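Local coordinates for GH62 hydrolase (Scytalidium thermophilum, PDB 4PVA), which probably hydrolyses alpha-L-arabinofuranosyl side groups from arabinoxylan, as a fungal arabinofuranosidase of glycoside hydrolase family 62, at residues P31-K36 with A80-A85; I45-A50 with F60-K65; G68-Y73 with Y89-P94; Y118-A123 with P140-P145. All blocks are in the same frame, centred on the assembly; numbering follows the deposited sequence.

The family's five-bladed beta-propeller is sampled here mostly in one blade, strands 44-53, 56-65, 68-76 and 88-89. Contact 2 joins the two strands nearest the propeller axis, centred about 10 Å from the chain centre, where the cleft of such propellers usually lies; a phosphate on K46 marks a polar pocket there. Contact 3, centred about 10 Å from contact 2, pairs the third strand with the blade's outer end; A61 O and V72 N, 2.8 Å apart, form a probable hydrogen bond between them. Contact 1, about 19 Å from the chain centre, packs on I45. Contact 4 belongs to the next blade; M71 CE of contact 3 lies 3.9 Å from Y118 CG.

Contact 1 (P31-K36 with A80-A85); sequences PLVFPK and AEANNA
F34 N donates to N83 OD1 at 2.9 Å, the donor tilted from the carbonyl plane. N83 CG is anti to the backbone N (chi1 -161°), which carries OD1 across to the main chain of F34; the same oxygen lies at the edge of the F34 ring, 3.5 Å from CD1. K36 supplies the second direct bond: its long chain, bent at chi2, brings NZ to A85 O at 2.7 Å, while F87 adds a cation-pi contact to the same lysine. Water supplies the rest. One molecule joins L32 O to N83 N, donating to the first and accepting from the second; another takes a bond from K36 NZ at 2.8 Å and lies beside F34 O and N83 OD1. Apolar packing is slight: V33 CG2 meets A82 CB at 3.9 Å, small groups suited to a buried spot lined by F74, F76 and F87. Without the amide, as with an alanine here, F34 N is likely to lose its acceptor and the second water a polar neighbour. Both segments are irregular loops, P31-K36 being bulged against L337 of strand 336-341. Their backbone groups have few regular partners to offer one another, and this join, probably between the first blade and the closing one, relies largely on an amide, an ammonium group and water.

Contact 2 (I45-A50 with F60-K65); sequences IKDPTA and FASTAK. With PO4 (phosphate ion), chain F; PO4 (phosphate ion), chain D.
S62 and D47 meet hydroxyl to carboxylate: S62 OG donates to D47 OD1 at 2.7 Å, meeting the syn lone pair of that carboxylate oxygen, and itself accepts from A102 N. D47 has its CG between the backbone N and the carbonyl carbon (chi1 61°), a rotation that turns the carboxylate toward the serine. Beside it K46 runs over A64, CD to CB 3.6 Å, then bends at chi3 so that NZ hydrogen-bonds O3 of the chain F phosphate at 2.7 Å; Y69 OH is a further partner of that amine. K65 NZ binds a second phosphate, chain D, and Y330, H295, R251 and Q320 also bond phosphate in this region. The backbones form an antiparallel hairpin, the two innermost strands of a propeller blade. Reciprocal bonds link K46 with S62 and T49 with F60, but the register slips by one between these pairs, a beta bulge at D47 and P48. Proline fits there: it has no N-H to place, and its CA instead makes a CH...O contact with F60 O at 3.3 Å. On the other face I45 and T63 lie alongside, pointing the same way, while I45 CG2 packs on the small A61 CB at 3.9 Å. Back on the face of K46 and S62, T49 crosses F60 obliquely, CG2 3.6 Å from F60 CB; its OG1, opposite the backbone N (chi1 180°), bonds E297 and V105 N. The F60 ring meets those of Y73 and W137.

Contact 3 (G68-Y73 with Y89-P94); sequences GYNMVY and YLDQAP
The Y89 ring takes V72 at a slant, CG1 coming to 3.4 Å from CD1 and 3.6 Å from CE1, while R40 makes a cation-pi contact with the same ring; the two side chains of V72 and Y89 lie alongside and point the same way. The other flat groups, the N70 amide and the D91 carboxylate, are turned 47° from each other, and N70 OD1 comes to 3.8 Å from D91 CB. That oxygen is already used, since it accepts from M71 N, which stands above the carbonyl plane, whereas N70 ND2 serves G96 O and G98 O. V72 and Y89 form a non-hydrogen-bonded antiparallel pair at the outer edge of the blade's sheet. Just beyond, L90 N donates to M71 O at 2.9 Å and the chain turns into a 3-10 segment at 90-92, closed by a bond from Q92 N to Y89 O. L90 suits the turn because its branched end lies against strand 68-76: its CD1 reaches V72 C at 3.7 Å and CB of M71 (selenomethionine in the crystal) at 3.9 Å. D91 has CG between the backbone N and the carbonyl carbon (chi1 58°), with OD2 salt-bridged to R40, and Q92 NE2 meets OD1 from above the carboxylate plane. One arginine thus attends both Y89 and D91, whose negative charge probably helps hold its guanidinium beside the Y89 ring, while L90 adds apolar packing against the strand.

Contact 4 (Y118-A123 with P140-P145); sequences YQNGNA and PEVFYP. With PO4 (phosphate ion), chain C.
N122 holds its CG anti to the backbone N (chi1 -167°), which lays the amide against Y144, nearly coplanar with the ring at 17°. N120 instead has CG between its backbone N and carbonyl carbon (chi1 72°), directing ND2 past P140 CB to hydrogen-bond phosphate O1 at 2.9 Å, an ion probably from the crystallisation liquor. N122 ND2 donates to Y144 O at 3.0 Å, straight and in the amide plane, and passes 3.5 Å from V142 CB. N122 OD1 lies at the Y144 ring edge, 3.5 Å from CD2, and accepts from A123 N. N120 OD1 takes N122 N, an Asx turn between strands 113-119 and 123-128, while the hydrogen bond from F143 N to A123 O continues the pairing at the blade's outer edge. Y118 OH, bonded to S126, touches P140 CB at 3.2 Å. With an alanine here instead of N122, Y144 O would probably lose this donor and a gap open beside the tyrosine ring. Both ends of this asparagine amide are engaged, which probably restricts its rotation and ties the turn to the chain just after strand 141-142.

Contact 1 (P31-K36 with A80-A85)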
loop_
_atom_site.group_PDB
_atom_site.type_symbol
_atom_site.label_atom_id
_atom_site.label_comp_id
_atom_site.label_asym_id
_atom_site.label_seq_id
_atom_site.Cartn_x
_atom_site.Cartn_y
_atom_site.Cartn_z
ATOM N N PRO A 31 -12.731 6.144 -13.098
ATOM C CA PRO A 31 -12.941 5.330 -11.922
ATOM C C PRO A 31 -13.337 3.944 -12.297
ATOM O O PRO A 31 -14.191 3.783 -13.163
ATOM C CB PRO A 31 -14.038 6.067 -11.161
ATOM C CG PRO A 31 -14.783 6.808 -12.236
ATOM C CD PRO A 31 -13.805 7.117 -13.342
ATOM N N LEU A 32 -12.736 2.945 -11.678
ATOM C CA LEU A 32 -12.953 1.558 -12.035
ATOM C C LEU A 32 -13.743 0.745 -11.024
ATOM O O LEU A 32 -14.379 -0.261 -11.411
ATOM C CB LEU A 32 -11.623 0.843 -12.221
ATOM C CG LEU A 32 -10.706 1.343 -13.323
ATOM C CD1 LEU A 32 -9.401 0.539 -13.315
ATOM C CD2 LEU A 32 -11.349 1.265 -14.681
ATOM N N VAL A 33 -13.689 1.107 -9.748
ATOM C CA VAL A 33 -14.379 0.349 -8.705
ATOM C C VAL A 33 -15.081 1.283 -7.739
ATOM O O VAL A 33 -14.437 2.160 -7.141
ATOM C CB VAL A 33 -13.449 -0.602 -7.938
ATOM C CG1 VAL A 33 -14.257 -1.428 -6.938
ATOM C CG2 VAL A 33 -12.708 -1.519 -8.873
ATOM N N PHE A 34 -16.401 1.093 -7.644
ATOM C CA PHE A 34 -17.305 1.863 -6.815
ATOM C C PHE A 34 -17.815 0.982 -5.668
ATOM O O PHE A 34 -17.830 -0.233 -5.766
ATOM C CB PHE A 34 -18.549 2.316 -7.632
ATOM C CG PHE A 34 -18.271 3.372 -8.644
ATOM C CD1 PHE A 34 -17.527 3.095 -9.798
ATOM C CD2 PHE A 34 -18.754 4.650 -8.467
ATOM C CE1 PHE A 34 -17.299 4.080 -10.741
ATOM C CE2 PHE A 34 -18.509 5.637 -9.397
ATOM C CZ PHE A 34 -17.766 5.357 -10.517
ATOM N N PRO A 35 -18.278 1.602 -4.583
ATOM C CA PRO A 35 -19.029 0.844 -3.604
ATOM C C PRO A 35 -20.270 0.205 -4.230
ATOM O O PRO A 35 -20.839 0.743 -5.187
ATOM C CB PRO A 35 -19.488 1.901 -2.617
ATOM C CG PRO A 35 -18.671 3.070 -2.839
ATOM C CD PRO A 35 -18.226 3.024 -4.262
ATOM N N LYS A 36 -20.702 -0.911 -3.665
ATOM C CA LYS A 36 -21.902 -1.559 -4.133
ATOM C C LYS A 36 -23.104 -0.783 -3.614
ATOM O O LYS A 36 -23.051 -0.114 -2.583
ATOM C CB LYS A 36 -21.967 -3.001 -3.659
ATOM C CG LYS A 36 -20.808 -3.874 -4.067
ATOM C CD LYS A 36 -20.617 -3.907 -5.573
ATOM C CE LYS A 36 -19.474 -4.824 -5.957
ATOM N NZ LYS A 36 -19.157 -4.790 -7.413
ATOM N N ALA A 80 -12.062 -2.985 -17.195
ATOM C CA ALA A 80 -13.348 -2.368 -17.496
ATOM C C ALA A 80 -14.541 -3.080 -16.905
ATOM O O ALA A 80 -15.642 -2.512 -16.839
ATOM C CB ALA A 80 -13.523 -2.253 -18.997
ATOM N N GLU A 81 -14.330 -4.319 -16.462
ATOM C CA GLU A 81 -15.343 -5.144 -15.799
ATOM C C GLU A 81 -15.134 -5.275 -14.296
ATOM O O GLU A 81 -15.914 -5.919 -13.614
ATOM C CB GLU A 81 -15.406 -6.554 -16.435
ATOM C CG GLU A 81 -15.758 -6.545 -17.913
ATOM C CD GLU A 81 -17.074 -5.836 -18.198
ATOM O OE1 GLU A 81 -18.008 -5.942 -17.368
ATOM O OE2 GLU A 81 -17.168 -5.154 -19.248
ATOM N N ALA A 82 -14.085 -4.647 -13.760
ATOM C CA ALA A 82 -13.814 -4.706 -12.317
ATOM C C ALA A 82 -14.979 -4.242 -11.465
ATOM O O ALA A 82 -15.220 -4.778 -10.380
ATOM C CB ALA A 82 -12.580 -3.880 -11.969
ATOM N N ASN A 83 -15.718 -3.236 -11.944
ATOM C CA ASN A 83 -16.842 -2.683 -11.181
ATOM C C ASN A 83 -17.996 -3.667 -11.044
ATOM O O ASN A 83 -18.829 -3.503 -10.186
ATOM C CB ASN A 83 -17.355 -1.378 -11.782
ATOM C CG ASN A 83 -18.173 -0.557 -10.805
ATOM O OD1 ASN A 83 -17.818 -0.405 -9.629
ATOM N ND2 ASN A 83 -19.281 -0.002 -11.290
ATOM N N ASN A 84 -18.007 -4.687 -11.888
ATOM C CA ASN A 84 -19.005 -5.741 -11.798
ATOM C C ASN A 84 -18.568 -6.960 -11.046
ATOM O O ASN A 84 -19.344 -7.922 -10.922
ATOM C CB ASN A 84 -19.445 -6.153 -13.197
ATOM C CG ASN A 84 -20.082 -5.020 -13.938
ATOM O OD1 ASN A 84 -20.794 -4.199 -13.347
ATOM N ND2 ASN A 84 -19.794 -4.931 -15.237
ATOM N N ALA A 85 -17.353 -6.931 -10.499
ATOM C CA ALA A 85 -16.857 -8.052 -9.710
ATOM C C ALA A 85 -17.610 -8.100 -8.385
ATOM O O ALA A 85 -17.745 -7.073 -7.717
ATOM C CB ALA A 85 -15.364 -7.892 -9.462
HETATM O O HOH W 1 -14.445 -1.277 -13.969
HETATM O O HOH W 2 -18.485 -2.083 -7.537
#

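Contact 2 (I45-A50 with F60-K65)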
loop_
_atom_site.group_PDB
_atom_site.type_symbol
_atom_site.label_atom_id
_atom_site.label_comp_id
_atom_site.label_asym_id
_atom_site.label_seq_id
_atom_site.Cartn_x
_atom_site.Cartn_y
_atom_site.Cartn_z
ATOM N N ILE A 45 -14.419 3.152 -1.554
ATOM C CA ILE A 45 -13.536 1.996 -1.705
ATOM C C ILE A 45 -12.133 2.539 -1.830
ATOM O O ILE A 45 -11.853 3.415 -2.639
ATOM C CB ILE A 45 -13.911 1.122 -2.925
ATOM C CG1 ILE A 45 -15.386 0.661 -2.820
ATOM C CG2 ILE A 45 -13.027 -0.101 -2.998
ATOM C CD1 ILE A 45 -15.649 -0.289 -1.694
ATOM N N LYS A 46 -11.253 1.988 -0.983
ATOM C CA LYS A 46 -10.002 2.624 -0.653
ATOM C C LYS A 46 -8.816 1.672 -0.641
ATOM O O LYS A 46 -8.956 0.463 -0.504
ATOM C CB LYS A 46 -10.082 3.267 0.726
ATOM C CG LYS A 46 -11.097 4.384 0.814
ATOM C CD LYS A 46 -11.057 5.113 2.142
ATOM C CE LYS A 46 -9.866 6.032 2.264
ATOM N NZ LYS A 46 -9.881 6.726 3.562
ATOM N N ASP A 47 -7.634 2.260 -0.771
ATOM C CA ASP A 47 -6.359 1.655 -0.402
ATOM C C ASP A 47 -6.190 0.227 -0.901
ATOM O O ASP A 47 -6.142 -0.724 -0.127
ATOM C CB ASP A 47 -6.053 1.847 1.083
ATOM C CG ASP A 47 -7.027 1.243 2.018
ATOM O OD1 ASP A 47 -7.312 0.018 1.894
ATOM O OD2 ASP A 47 -7.486 1.968 2.965
ATOM N N PRO A 48 -6.041 0.061 -2.224
ATOM C CA PRO A 48 -5.965 -1.293 -2.783
ATOM C C PRO A 48 -4.580 -1.914 -2.686
ATOM O O PRO A 48 -3.558 -1.219 -2.732
ATOM C CB PRO A 48 -6.331 -1.052 -4.249
ATOM C CG PRO A 48 -5.779 0.303 -4.523
ATOM C CD PRO A 48 -6.038 1.088 -3.272
ATOM N N THR A 49 -4.550 -3.230 -2.601
ATOM C CA THR A 49 -3.344 -4.034 -2.840
ATOM C C THR A 49 -3.756 -5.083 -3.866
ATOM O O THR A 49 -4.908 -5.536 -3.843
ATOM C CB THR A 49 -2.802 -4.664 -1.532
ATOM O OG1 THR A 49 -1.643 -5.434 -1.842
ATOM C CG2 THR A 49 -3.825 -5.568 -0.860
ATOM N N ALA A 50 -2.857 -5.439 -4.779
ATOM C CA ALA A 50 -3.258 -6.298 -5.887
ATOM C C ALA A 50 -2.097 -7.076 -6.456
ATOM O O ALA A 50 -0.962 -6.579 -6.542
ATOM C CB ALA A 50 -3.869 -5.462 -6.995
ATOM N N PHE A 60 -7.442 -6.605 -2.822
ATOM C CA PHE A 60 -7.979 -6.366 -1.487
ATOM C C PHE A 60 -8.045 -4.869 -1.315
ATOM O O PHE A 60 -7.125 -4.149 -1.725
ATOM C CB PHE A 60 -7.107 -6.993 -0.393
ATOM C CG PHE A 60 -6.938 -8.499 -0.528
ATOM C CD1 PHE A 60 -6.087 -9.025 -1.499
ATOM C CD2 PHE A 60 -7.633 -9.368 0.283
ATOM C CE1 PHE A 60 -5.941 -10.391 -1.655
ATOM C CE2 PHE A 60 -7.459 -10.735 0.151
ATOM C CZ PHE A 60 -6.613 -11.226 -0.818
ATOM N N ALA A 61 -9.120 -4.365 -0.745
ATOM C CA ALA A 61 -9.344 -2.951 -0.529
ATOM C C ALA A 61 -10.107 -2.732 0.763
ATOM O O ALA A 61 -10.675 -3.687 1.322
ATOM C CB ALA A 61 -10.110 -2.336 -1.704
ATOM N N SER A 62 -10.144 -1.500 1.250
ATOM C CA SER A 62 -10.934 -1.180 2.416
ATOM C C SER A 62 -12.222 -0.552 2.029
ATOM O O SER A 62 -12.331 0.182 1.058
ATOM C CB SER A 62 -10.217 -0.262 3.354
ATOM O OG SER A 62 -9.010 -0.907 3.804
ATOM N N THR A 63 -13.239 -0.857 2.809
ATOM C CA THR A 63 -14.517 -0.164 2.772
ATOM C C THR A 63 -14.489 0.916 3.827
ATOM O O THR A 63 -14.033 0.685 4.952
ATOM C CB THR A 63 -15.700 -1.129 3.002
ATOM O OG1 THR A 63 -15.561 -1.743 4.297
ATOM C CG2 THR A 63 -15.730 -2.180 1.955
ATOM N N ALA A 64 -14.986 2.108 3.483
ATOM C CA ALA A 64 -15.024 3.214 4.408
ATOM C C ALA A 64 -16.399 3.831 4.435
ATOM O O ALA A 64 -16.983 4.060 3.376
ATOM C CB ALA A 64 -14.007 4.252 3.991
ATOM N N LYS A 65 -16.862 4.131 5.637
ATOM C CA LYS A 65 -18.084 4.916 5.844
ATOM C C LYS A 65 -17.885 5.582 7.198
ATOM O O LYS A 65 -16.979 5.255 7.929
ATOM C CB LYS A 65 -19.351 4.045 5.760
ATOM C CG LYS A 65 -19.248 2.761 6.558
ATOM C CD LYS A 65 -20.547 1.954 6.474
ATOM C CE LYS A 65 -20.375 0.582 7.094
ATOM N NZ LYS A 65 -21.628 -0.216 7.134
HETATM P P PO4 F . -6.242 7.528 3.649
HETATM O O1 PO4 F . -5.568 8.519 2.670
HETATM O O2 PO4 F . -5.409 7.501 4.949
HETATM O O3 PO4 F . -7.594 8.107 3.992
HETATM O O4 PO4 F . -6.314 6.214 3.028
HETATM P P PO4 D . -19.730 -3.426 7.394
HETATM O O1 PO4 D . -18.448 -3.138 8.162
HETATM O O2 PO4 D . -20.985 -2.820 8.013
HETATM O O3 PO4 D . -19.576 -2.819 6.057
HETATM O O4 PO4 D . -19.911 -4.921 7.305
#

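Contact 3 (G68-Y73 with Y89-P94)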
loop_
_atom_site.group_PDB
_atom_site.type_symbol
_atom_site.label_atom_id
_atom_site.label_comp_id
_atom_site.label_asym_id
_atom_site.label_seq_id
_atom_site.Cartn_x
_atom_site.Cartn_y
_atom_site.Cartn_z
ATOM N N GLY A 68 -17.316 3.109 10.087
ATOM C CA GLY A 68 -16.103 2.368 10.276
ATOM C C GLY A 68 -15.452 1.867 9.010
ATOM O O GLY A 68 -15.871 2.186 7.895
ATOM N N TYR A 69 -14.446 1.029 9.237
ATOM C CA TYR A 69 -13.607 0.429 8.197
ATOM C C TYR A 69 -13.584 -1.057 8.304
ATOM O O TYR A 69 -13.411 -1.619 9.391
ATOM C CB TYR A 69 -12.152 0.891 8.290
ATOM C CG TYR A 69 -11.920 2.238 7.717
ATOM C CD1 TYR A 69 -12.339 3.379 8.365
ATOM C CD2 TYR A 69 -11.248 2.388 6.506
ATOM C CE1 TYR A 69 -12.153 4.633 7.791
ATOM C CE2 TYR A 69 -11.036 3.618 5.946
ATOM C CZ TYR A 69 -11.475 4.739 6.591
ATOM O OH TYR A 69 -11.271 5.975 6.018
ATOM N N ASN A 70 -13.683 -1.724 7.177
ATOM C CA ASN A 70 -13.376 -3.137 7.082
ATOM C C ASN A 70 -12.839 -3.393 5.654
ATOM O O ASN A 70 -12.396 -2.421 5.017
ATOM C CB ASN A 70 -14.576 -3.974 7.498
ATOM C CG ASN A 70 -14.189 -5.370 7.942
ATOM O OD1 ASN A 70 -14.009 -6.249 7.104
ATOM N ND2 ASN A 70 -14.216 -5.618 9.237
HETATM N N MSE A 71 -12.756 -4.628 5.180
HETATM C CA MSE A 71 -12.045 -4.925 3.931
HETATM C C MSE A 71 -12.824 -5.874 3.055
HETATM O O MSE A 71 -13.684 -6.651 3.538
HETATM C CB MSE A 71 -10.618 -5.457 4.217
HETATM C CG MSE A 71 -9.807 -4.461 5.059
HETATM SE SE MSE A 71 -7.993 -5.045 5.396
HETATM C CE MSE A 71 -8.428 -6.726 6.317
ATOM N N VAL A 72 -12.493 -5.812 1.783
ATOM C CA VAL A 72 -13.111 -6.650 0.756
ATOM C C VAL A 72 -12.049 -7.295 -0.095
ATOM O O VAL A 72 -10.961 -6.724 -0.273
ATOM C CB VAL A 72 -14.054 -5.882 -0.196
ATOM C CG1 VAL A 72 -15.331 -5.506 0.512
ATOM C CG2 VAL A 72 -13.398 -4.676 -0.871
ATOM N N TYR A 73 -12.362 -8.463 -0.631
ATOM C CA TYR A 73 -11.599 -9.105 -1.666
ATOM C C TYR A 73 -12.469 -9.213 -2.929
ATOM O O TYR A 73 -13.658 -9.544 -2.833
ATOM C CB TYR A 73 -11.157 -10.498 -1.214
ATOM C CG TYR A 73 -10.691 -11.374 -2.342
ATOM C CD1 TYR A 73 -9.422 -11.230 -2.882
ATOM C CD2 TYR A 73 -11.544 -12.319 -2.898
ATOM C CE1 TYR A 73 -8.989 -12.014 -3.930
ATOM C CE2 TYR A 73 -11.136 -13.104 -3.963
ATOM C CZ TYR A 73 -9.870 -12.964 -4.481
ATOM O OH TYR A 73 -9.494 -13.763 -5.551
ATOM N N TYR A 89 -16.942 -9.640 1.338
ATOM C CA TYR A 89 -16.732 -8.838 2.531
ATOM C C TYR A 89 -16.020 -9.686 3.573
ATOM O O TYR A 89 -16.542 -10.695 4.064
ATOM C CB TYR A 89 -18.053 -8.288 3.026
ATOM C CG TYR A 89 -18.658 -7.260 2.098
ATOM C CD1 TYR A 89 -18.237 -5.947 2.130
ATOM C CD2 TYR A 89 -19.653 -7.590 1.196
ATOM C CE1 TYR A 89 -18.777 -4.994 1.319
ATOM C CE2 TYR A 89 -20.215 -6.635 0.369
ATOM C CZ TYR A 89 -19.776 -5.327 0.445
ATOM O OH TYR A 89 -20.316 -4.372 -0.371
ATOM N N LEU A 90 -14.787 -9.299 3.889
ATOM C CA LEU A 90 -13.912 -10.162 4.646
ATOM C C LEU A 90 -14.307 -10.337 6.116
ATOM O O LEU A 90 -13.799 -11.233 6.772
ATOM C CB LEU A 90 -12.476 -9.650 4.518
ATOM C CG LEU A 90 -11.886 -9.964 3.138
ATOM C CD1 LEU A 90 -10.654 -9.126 2.858
ATOM C CD2 LEU A 90 -11.483 -11.411 3.008
ATOM N N ASP A 91 -15.233 -9.513 6.599
ATOM C CA ASP A 91 -15.842 -9.762 7.920
ATOM C C ASP A 91 -16.631 -11.066 8.005
ATOM O O ASP A 91 -16.947 -11.483 9.130
ATOM C CB ASP A 91 -16.646 -8.561 8.433
ATOM C CG ASP A 91 -17.753 -8.137 7.495
ATOM O OD1 ASP A 91 -18.320 -8.967 6.774
ATOM O OD2 ASP A 91 -18.041 -6.930 7.482
ATOM N N GLN A 92 -16.861 -11.705 6.860
ATOM C CA GLN A 92 -17.491 -13.040 6.786
ATOM C C GLN A 92 -16.490 -14.159 6.983
ATOM O O GLN A 92 -16.883 -15.298 7.232
ATOM C CB GLN A 92 -18.185 -13.234 5.425
ATOM C CG GLN A 92 -19.250 -12.202 5.172
ATOM C CD GLN A 92 -20.256 -12.228 6.253
ATOM O OE1 GLN A 92 -20.998 -13.225 6.383
ATOM N NE2 GLN A 92 -20.283 -11.189 7.090
ATOM N N ALA A 93 -15.197 -13.854 6.824
ATOM C CA ALA A 93 -14.121 -14.793 7.132
ATOM C C ALA A 93 -13.789 -14.671 8.624
ATOM O O ALA A 93 -14.263 -13.760 9.309
ATOM C CB ALA A 93 -12.874 -14.465 6.290
ATOM N N PRO A 94 -12.945 -15.570 9.148
ATOM C CA PRO A 94 -12.473 -15.426 10.531
ATOM C C PRO A 94 -11.826 -14.062 10.778
ATOM O O PRO A 94 -11.915 -13.533 11.883
ATOM C CB PRO A 94 -11.480 -16.586 10.697
ATOM C CG PRO A 94 -12.056 -17.632 9.773
ATOM C CD PRO A 94 -12.553 -16.870 8.581
#

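Contact 4 (Y118-A123 with P140-P145)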
loop_
_atom_site.group_PDB
_atom_site.type_symbol
_atom_site.label_atom_id
_atom_site.label_comp_id
_atom_site.label_asym_id
_atom_site.label_seq_id
_atom_site.Cartn_x
_atom_site.Cartn_y
_atom_site.Cartn_z
ATOM N N TYR A 118 -2.082 -5.497 7.493
ATOM C CA TYR A 118 -3.019 -4.395 7.577
ATOM C C TYR A 118 -2.979 -3.824 8.985
ATOM O O TYR A 118 -2.194 -4.284 9.844
ATOM C CB TYR A 118 -4.436 -4.847 7.171
ATOM C CG TYR A 118 -4.972 -6.038 7.927
ATOM C CD1 TYR A 118 -4.705 -7.321 7.497
ATOM C CD2 TYR A 118 -5.735 -5.880 9.088
ATOM C CE1 TYR A 118 -5.187 -8.435 8.166
ATOM C CE2 TYR A 118 -6.183 -6.982 9.803
ATOM C CZ TYR A 118 -5.907 -8.252 9.325
ATOM O OH TYR A 118 -6.387 -9.362 10.049
ATOM N N GLN A 119 -3.834 -2.863 9.276
ATOM C CA GLN A 119 -3.924 -2.266 10.577
ATOM C C GLN A 119 -5.243 -2.590 11.239
ATOM O O GLN A 119 -6.294 -2.623 10.578
ATOM C CB GLN A 119 -3.739 -0.778 10.509
ATOM C CG GLN A 119 -4.904 -0.025 9.880
ATOM C CD GLN A 119 -4.477 1.261 9.234
ATOM O OE1 GLN A 119 -3.466 1.282 8.525
ATOM N NE2 GLN A 119 -5.254 2.306 9.370
ATOM N N ASN A 120 -5.207 -2.805 12.553
ATOM C CA ASN A 120 -6.420 -3.007 13.321
ATOM C C ASN A 120 -6.345 -2.264 14.639
ATOM O O ASN A 120 -6.988 -2.675 15.615
ATOM C CB ASN A 120 -6.653 -4.503 13.568
ATOM C CG ASN A 120 -5.674 -5.086 14.578
ATOM O OD1 ASN A 120 -4.642 -4.493 14.878
ATOM N ND2 ASN A 120 -5.997 -6.256 15.099
ATOM N N GLY A 121 -5.593 -1.175 14.685
ATOM C CA GLY A 121 -5.153 -0.562 15.909
ATOM C C GLY A 121 -3.684 -0.873 16.187
ATOM O O GLY A 121 -3.009 -0.064 16.836
ATOM N N ASN A 122 -3.180 -2.006 15.690
ATOM C CA ASN A 122 -1.773 -2.410 15.740
ATOM C C ASN A 122 -1.441 -2.833 14.340
ATOM O O ASN A 122 -2.311 -2.866 13.454
ATOM C CB ASN A 122 -1.660 -3.629 16.730
ATOM C CG ASN A 122 -0.225 -4.054 17.188
ATOM O OD1 ASN A 122 0.812 -3.868 16.552
ATOM N ND2 ASN A 122 -0.198 -4.703 18.399
ATOM N N ALA A 123 -0.203 -3.199 14.120
ATOM C CA ALA A 123 0.227 -3.842 12.896
ATOM C C ALA A 123 -0.190 -5.293 12.909
ATOM O O ALA A 123 0.229 -6.039 13.812
ATOM C CB ALA A 123 1.745 -3.718 12.751
ATOM N N PRO A 140 -7.141 -11.707 12.968
ATOM C CA PRO A 140 -5.831 -11.035 13.040
ATOM C C PRO A 140 -4.910 -11.491 14.155
ATOM O O PRO A 140 -5.360 -11.798 15.269
ATOM C CB PRO A 140 -6.180 -9.570 13.279
ATOM C CG PRO A 140 -7.651 -9.464 13.354
ATOM C CD PRO A 140 -8.269 -10.786 13.109
ATOM N N GLU A 141 -3.624 -11.516 13.858
ATOM C CA GLU A 141 -2.563 -11.598 14.864
ATOM C C GLU A 141 -1.619 -10.435 14.646
ATOM O O GLU A 141 -1.473 -9.963 13.531
ATOM C CB GLU A 141 -1.816 -12.914 14.747
ATOM C CG GLU A 141 -2.554 -14.063 15.404
ATOM C CD GLU A 141 -2.491 -13.946 16.915
ATOM O OE1 GLU A 141 -1.434 -14.266 17.462
ATOM O OE2 GLU A 141 -3.456 -13.484 17.540
ATOM N N VAL A 142 -0.991 -9.957 15.700
ATOM C CA VAL A 142 -0.238 -8.700 15.645
ATOM C C VAL A 142 1.265 -8.927 15.608
ATOM O O VAL A 142 1.793 -9.924 16.131
ATOM C CB VAL A 142 -0.633 -7.736 16.767
ATOM C CG1 VAL A 142 -2.110 -7.399 16.629
ATOM C CG2 VAL A 142 -0.281 -8.278 18.142
ATOM N N PHE A 143 1.974 -8.013 14.951
ATOM C CA PHE A 143 3.426 -8.052 14.892
ATOM C C PHE A 143 4.091 -7.609 16.192
ATOM O O PHE A 143 5.259 -7.935 16.394
ATOM C CB PHE A 143 3.971 -7.196 13.722
ATOM C CG PHE A 143 3.739 -7.790 12.367
ATOM C CD1 PHE A 143 4.532 -8.803 11.905
ATOM C CD2 PHE A 143 2.740 -7.294 11.515
ATOM C CE1 PHE A 143 4.366 -9.332 10.657
ATOM C CE2 PHE A 143 2.557 -7.830 10.269
ATOM C CZ PHE A 143 3.368 -8.845 9.828
ATOM N N TYR A 144 3.415 -6.790 16.983
ATOM C CA TYR A 144 3.945 -6.245 18.228
ATOM C C TYR A 144 3.066 -6.733 19.361
ATOM O O TYR A 144 2.082 -6.101 19.692
ATOM C CB TYR A 144 4.015 -4.723 18.199
ATOM C CG TYR A 144 4.857 -4.164 17.048
ATOM C CD1 TYR A 144 6.234 -4.001 17.176
ATOM C CD2 TYR A 144 4.265 -3.782 15.850
ATOM C CE1 TYR A 144 6.986 -3.449 16.155
ATOM C CE2 TYR A 144 5.007 -3.240 14.810
ATOM C CZ TYR A 144 6.363 -3.066 14.989
ATOM O OH TYR A 144 7.090 -2.452 13.974
ATOM N N PRO A 145 3.394 -7.911 19.934
ATOM C CA PRO A 145 2.500 -8.555 20.918
ATOM C C PRO A 145 2.150 -7.699 22.135
ATOM O O PRO A 145 1.074 -7.892 22.724
ATOM C CB PRO A 145 3.281 -9.796 21.324
ATOM C CG PRO A 145 4.186 -10.076 20.204
ATOM C CD PRO A 145 4.580 -8.737 19.661
HETATM P P PO4 C . -9.316 -7.548 16.999
HETATM O O1 PO4 C . -8.776 -6.777 15.802
HETATM O O2 PO4 C . -9.646 -6.631 18.197
HETATM O O3 PO4 C . -8.214 -8.459 17.434
HETATM O O4 PO4 C . -10.461 -8.438 16.520
#